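Local atomic coordinates of multifunctional non-homologous end joining DNA repair protein LigD (Mycobacterium tuberculosis, PDB entry 2IRU), a protein that probably works with Ku to repair DNA double-strand breaks by non-homologous end joining, its polymerase domain, the part in this crystal, extending DNA ends before ligation. Residues A48-T53 and Q117-A122; P23-T28 and T250-A255. All blocks are in the same frame, centred on the assembly; numbering follows the deposited sequence.

Both contacts belong to the polymerase domain of LigD and lie on opposite sides of the centre of the chain. Their centres are 28 Å apart and their nearest atoms about 11 Å, so they do not touch. Along the sequence contact 1 is nested inside the loop closed by contact 2. Helix 29-47 connects them, starting just past 23-28 and ending just before 48-53, and strands 118-122 and 253-257 belong to one mixed sheet. Each lies near residues that probably bind the polymerase substrate: in contact 1 the side chain of P51 is about 6 Å from that of T239, and in contact 2 that of P252 about 7 Å from that of R247.

Contact 1. Residues A48-T53 and Q117-A122; sequences AGRPAT and QWRFVA
P51 packs its ring into the corner between W118 and F120. Its CD lies over the six-membered ring of the indole, 4.1 Å from the centroid and 26° off the normal, a CH-pi contact, while CG comes within 3.5 Å of W118 CH2. The same proline CD meets F120 CE2 at 3.5 Å. W118 begins pointing away from the loop; with CG set between the backbone N and the carbonyl carbon (chi1 57°), the indole turns back so that its six-membered ring lies against the proline, and NE1 is held by the carbonyl of G236. W118 CZ3 also sits over the centre of the F120 ring.

The one backbone bond across the contact runs from F120 N to G49 O, 2.8 Å. G49 takes positive phi, a conformation that favours glycine, and its CA lies 4.0 Å from R119 NE. The R119 guanidinium lays one face over A48 O, which stands 3.3 Å above its centre, because the R119 chain is bent at chi3.

R50 instead runs extended from CG to NE beside the strand. R119 CG covers one face of its guanidinium, and the two guanidinium planes are 73° apart. Several acceptors share the R50 charge: NH1 bonds to the carbonyl of P116, NH2 to T135 OG1 and, in a salt bridge, to D291. These partners probably temper the repulsion from R119, whose NH1 is 4.6 Å from R50 NH2.

The buried contact joins the loop between helix 29-47 and strand 53-56 to the edge of the mixed sheet, in the primase-polymerase fold of the archaeo-eukaryotic primase superfamily.

Contact 2. Residues P23-T28 and T250-A255; sequences PATGTT and THPTVA
T25 and A24, on a turn ending in a G1 beta bulge, meet T250, H251 and P252, on a bend with an inverse gamma turn at P252. T25 CG2 lies over one face of the H251 imidazole, offset toward its rim, 4.0 Å from the centroid and 18° off the ring normal, a CH-pi contact. A24 CB meets the same ring obliquely and also approaches T250 O at 3.5 Å. The T25 hydroxyl points at the P252 ring, with OG1 3.6 Å from the proline CD, while T27 crosses the ring obliquely and brings its OG1 to 3.5 Å from P252 CG.

No direct hydrogen bond spans the two segments. A water does so instead: it accepts from A24 N and donates to T250 O, the latter at 2.6 Å.

The next shell fixes the threonines. T25 turns OG1 between its backbone N and carbonyl carbon (chi1 54°), which directs the hydroxyl toward T27 and places CG2 beside the backbone N, facing the imidazole. T25 OG1 also has a weak bond to Y22 O. In the bulge, G26 and T27 both face Y22 on strand 20-22, and G26 takes positive phi. T28 follows as the N-cap of helix 29-47.

In 250-255, the inverse gamma turn is closed by T253 N bonding to H251 O. Y273, at the start of helix 273-283, touches both T27 and P252, so these two buried residues share a neighbour, whereas A24, T25, T250 and H251 lie at the surface. Between the threonines themselves, OG1 of T25 and OG1 of T27 form a hydrogen bond of 2.7 Å, in which either may donate.

Contact 1. Residues A48-T53 and Q117-A122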
loop_
_atom_site.group_PDB
_atom_site.type_symbol
_atom_site.label_atom_id
_atom_site.label_comp_id
_atom_site.label_asym_id
_atom_site.label_seq_id
_atom_site.Cartn_x
_atom_site.Cartn_y
_atom_site.Cartn_z
ATOM N N ALA A 48 -10.393 -3.113 -0.867
ATOM C CA ALA A 48 -11.792 -3.350 -0.432
ATOM C C ALA A 48 -11.886 -3.410 1.097
ATOM O O ALA A 48 -11.060 -4.040 1.777
ATOM C CB ALA A 48 -12.312 -4.661 -1.010
ATOM N N GLY A 49 -12.940 -2.783 1.629
ATOM C CA GLY A 49 -13.216 -2.852 3.056
ATOM C C GLY A 49 -12.283 -2.014 3.923
ATOM O O GLY A 49 -12.428 -2.013 5.149
ATOM N N ARG A 50 -11.337 -1.295 3.300
ATOM C CA ARG A 50 -10.337 -0.543 4.081
ATOM C C ARG A 50 -10.572 0.964 3.969
ATOM O O ARG A 50 -10.941 1.439 2.880
ATOM C CB ARG A 50 -8.936 -0.856 3.566
ATOM C CG ARG A 50 -8.672 -2.354 3.650
ATOM C CD ARG A 50 -7.247 -2.763 3.178
ATOM N NE ARG A 50 -7.315 -4.207 2.970
ATOM C CZ ARG A 50 -7.120 -5.134 3.918
ATOM N NH1 ARG A 50 -6.698 -4.797 5.150
ATOM N NH2 ARG A 50 -7.301 -6.413 3.613
ATOM N N PRO A 51 -10.312 1.729 5.064
ATOM C CA PRO A 51 -10.374 3.189 4.955
ATOM C C PRO A 51 -9.238 3.660 4.053
ATOM O O PRO A 51 -8.080 3.307 4.291
ATOM C CB PRO A 51 -10.142 3.681 6.393
ATOM C CG PRO A 51 -9.316 2.525 7.091
ATOM C CD PRO A 51 -9.847 1.268 6.395
ATOM N N ALA A 52 -9.579 4.457 3.044
ATOM C CA ALA A 52 -8.577 4.930 2.064
ATOM C C ALA A 52 -8.086 6.328 2.424
ATOM O O ALA A 52 -8.863 7.306 2.323
ATOM C CB ALA A 52 -9.155 4.941 0.654
ATOM N N THR A 53 -6.820 6.402 2.837
ATOM C CA THR A 53 -6.112 7.706 2.961
ATOM C C THR A 53 -5.587 8.124 1.594
ATOM O O THR A 53 -4.983 7.310 0.914
ATOM C CB THR A 53 -4.979 7.606 4.007
ATOM O OG1 THR A 53 -5.570 7.434 5.294
ATOM C CG2 THR A 53 -4.116 8.874 4.032
ATOM N N GLN A 117 -4.062 -2.515 7.485
ATOM C CA GLN A 117 -4.048 -3.967 7.253
ATOM C C GLN A 117 -5.298 -4.654 7.810
ATOM O O GLN A 117 -5.394 -5.884 7.783
ATOM C CB GLN A 117 -2.752 -4.601 7.844
ATOM C CG GLN A 117 -1.498 -3.833 7.441
ATOM C CD GLN A 117 -1.456 -3.532 5.920
ATOM O OE1 GLN A 117 -1.597 -4.462 5.091
ATOM N NE2 GLN A 117 -1.295 -2.234 5.552
ATOM N N TRP A 118 -6.213 -3.836 8.309
ATOM C CA TRP A 118 -7.531 -4.289 8.764
ATOM C C TRP A 118 -8.648 -3.833 7.825
ATOM O O TRP A 118 -8.487 -2.872 7.063
ATOM C CB TRP A 118 -7.804 -3.851 10.208
ATOM C CG TRP A 118 -7.713 -2.356 10.428
ATOM C CD1 TRP A 118 -6.612 -1.668 10.894
ATOM C CD2 TRP A 118 -8.752 -1.378 10.238
ATOM N NE1 TRP A 118 -6.901 -0.333 11.005
ATOM C CE2 TRP A 118 -8.210 -0.123 10.620
ATOM C CE3 TRP A 118 -10.095 -1.436 9.799
ATOM C CZ2 TRP A 118 -8.951 1.066 10.557
ATOM C CZ3 TRP A 118 -10.827 -0.242 9.729
ATOM C CH2 TRP A 118 -10.235 0.991 10.090
ATOM N N ARG A 119 -9.770 -4.546 7.883
ATOM C CA ARG A 119 -10.998 -4.125 7.185
ATOM C C ARG A 119 -12.140 -3.796 8.139
ATOM O O ARG A 119 -12.239 -4.367 9.247
ATOM C CB ARG A 119 -11.479 -5.223 6.253
ATOM C CG ARG A 119 -10.558 -5.502 5.092
ATOM C CD ARG A 119 -10.966 -6.779 4.404
ATOM N NE ARG A 119 -12.208 -6.640 3.668
ATOM C CZ ARG A 119 -12.341 -7.008 2.398
ATOM N NH1 ARG A 119 -11.301 -7.556 1.768
ATOM N NH2 ARG A 119 -13.494 -6.848 1.766
ATOM N N PHE A 120 -12.986 -2.865 7.724
ATOM C CA PHE A 120 -14.296 -2.694 8.371
ATOM C C PHE A 120 -15.125 -3.976 8.321
ATOM O O PHE A 120 -15.074 -4.749 7.339
ATOM C CB PHE A 120 -15.066 -1.575 7.684
ATOM C CG PHE A 120 -14.499 -0.223 7.938
ATOM C CD1 PHE A 120 -14.707 0.420 9.152
ATOM C CD2 PHE A 120 -13.775 0.420 6.941
ATOM C CE1 PHE A 120 -14.169 1.680 9.392
ATOM C CE2 PHE A 120 -13.236 1.707 7.167
ATOM C CZ PHE A 120 -13.425 2.330 8.358
ATOM N N VAL A 121 -15.900 -4.192 9.379
ATOM C CA VAL A 121 -16.791 -5.338 9.412
ATOM C C VAL A 121 -18.168 -4.851 9.820
ATOM O O VAL A 121 -18.282 -4.006 10.709
ATOM C CB VAL A 121 -16.316 -6.473 10.366
ATOM C CG1 VAL A 121 -14.968 -7.027 9.938
ATOM C CG2 VAL A 121 -16.294 -6.022 11.828
ATOM N N ALA A 122 -19.179 -5.382 9.141
ATOM C CA ALA A 122 -20.582 -5.079 9.438
ATOM C C ALA A 122 -21.009 -5.711 10.759
ATOM O O ALA A 122 -20.958 -6.940 10.925
ATOM C CB ALA A 122 -21.483 -5.545 8.298
#

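Contact 2. Residues P23-T28 and T250-A255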
loop_
_atom_site.group_PDB
_atom_site.type_symbol
_atom_site.label_atom_id
_atom_site.label_comp_id
_atom_site.label_asym_id
_atom_site.label_seq_id
_atom_site.Cartn_x
_atom_site.Cartn_y
_atom_site.Cartn_z
ATOM N N PRO A 23 6.167 16.474 -14.196
ATOM C CA PRO A 23 6.888 17.253 -15.225
ATOM C C PRO A 23 8.090 16.520 -15.841
ATOM O O PRO A 23 8.424 16.759 -17.016
ATOM C CB PRO A 23 7.369 18.514 -14.479
ATOM C CG PRO A 23 6.398 18.689 -13.315
ATOM C CD PRO A 23 6.003 17.213 -12.925
ATOM N N ALA A 24 8.733 15.635 -15.074
ATOM C CA ALA A 24 9.955 14.947 -15.572
ATOM C C ALA A 24 9.658 14.047 -16.774
ATOM O O ALA A 24 10.529 13.817 -17.635
ATOM C CB ALA A 24 10.570 14.123 -14.475
ATOM N N THR A 25 8.421 13.527 -16.795
ATOM C CA THR A 25 8.027 12.507 -17.785
ATOM C C THR A 25 6.835 12.979 -18.660
ATOM O O THR A 25 6.571 12.336 -19.689
ATOM C CB THR A 25 7.645 11.190 -17.062
ATOM O OG1 THR A 25 6.633 11.473 -16.076
ATOM C CG2 THR A 25 8.872 10.522 -16.415
ATOM N N GLY A 26 6.164 14.069 -18.255
ATOM C CA GLY A 26 5.014 14.620 -18.978
ATOM C C GLY A 26 3.725 13.832 -18.745
ATOM O O GLY A 26 2.722 14.033 -19.471
ATOM N N THR A 27 3.739 12.975 -17.722
ATOM C CA THR A 27 2.588 12.135 -17.369
ATOM C C THR A 27 1.408 13.009 -16.940
ATOM O O THR A 27 1.561 13.864 -16.089
ATOM C CB THR A 27 2.962 11.141 -16.219
ATOM O OG1 THR A 27 4.162 10.427 -16.592
ATOM C CG2 THR A 27 1.791 10.144 -16.008
ATOM N N THR A 28 0.260 12.802 -17.583
ATOM C CA THR A 28 -0.908 13.698 -17.454
ATOM C C THR A 28 -2.033 13.108 -16.603
ATOM O O THR A 28 -2.053 11.906 -16.265
ATOM C CB THR A 28 -1.558 13.971 -18.819
ATOM O OG1 THR A 28 -2.076 12.735 -19.349
ATOM C CG2 THR A 28 -0.577 14.592 -19.818
ATOM N N THR A 250 9.298 11.846 -8.503
ATOM C CA THR A 250 9.701 12.431 -9.791
ATOM C C THR A 250 9.193 11.651 -11.006
ATOM O O THR A 250 8.835 12.273 -12.034
ATOM C CB THR A 250 11.229 12.653 -9.871
ATOM O OG1 THR A 250 11.922 11.395 -9.806
ATOM C CG2 THR A 250 11.652 13.567 -8.741
ATOM N N HIS A 251 9.226 10.308 -10.915
ATOM C CA HIS A 251 8.640 9.465 -11.950
ATOM C C HIS A 251 7.399 8.776 -11.408
ATOM O O HIS A 251 7.336 8.483 -10.223
ATOM C CB HIS A 251 9.613 8.361 -12.395
ATOM C CG HIS A 251 10.764 8.883 -13.195
ATOM N ND1 HIS A 251 11.600 8.060 -13.920
ATOM C CD2 HIS A 251 11.202 10.140 -13.407
ATOM C CE1 HIS A 251 12.516 8.794 -14.531
ATOM N NE2 HIS A 251 12.290 10.062 -14.238
ATOM N N PRO A 252 6.449 8.452 -12.280
ATOM C CA PRO A 252 5.231 7.727 -11.897
ATOM C C PRO A 252 5.478 6.248 -11.638
ATOM O O PRO A 252 5.042 5.370 -12.410
ATOM C CB PRO A 252 4.324 7.930 -13.110
ATOM C CG PRO A 252 5.256 8.089 -14.249
ATOM C CD PRO A 252 6.454 8.812 -13.713
ATOM N N THR A 253 6.257 5.975 -10.594
ATOM C CA THR A 253 6.480 4.595 -10.193
ATOM C C THR A 253 5.272 4.084 -9.401
ATOM O O THR A 253 4.387 4.866 -8.983
ATOM C CB THR A 253 7.764 4.457 -9.378
ATOM O OG1 THR A 253 7.735 5.467 -8.378
ATOM C CG2 THR A 253 9.006 4.663 -10.287
ATOM N N VAL A 254 5.263 2.776 -9.124
ATOM C CA VAL A 254 4.095 2.124 -8.512
ATOM C C VAL A 254 4.511 1.168 -7.383
ATOM O O VAL A 254 5.614 0.568 -7.448
ATOM C CB VAL A 254 3.339 1.280 -9.625
ATOM C CG1 VAL A 254 2.231 0.394 -9.047
ATOM C CG2 VAL A 254 2.737 2.217 -10.703
ATOM N N ALA A 255 3.607 1.008 -6.403
ATOM C CA ALA A 255 3.767 -0.052 -5.413
ATOM C C ALA A 255 3.461 -1.388 -6.138
ATOM O O ALA A 255 2.283 -1.838 -6.204
ATOM C CB ALA A 255 2.827 0.236 -4.237
HETATM O O HOH W 1 8.144 14.796 -12.347
#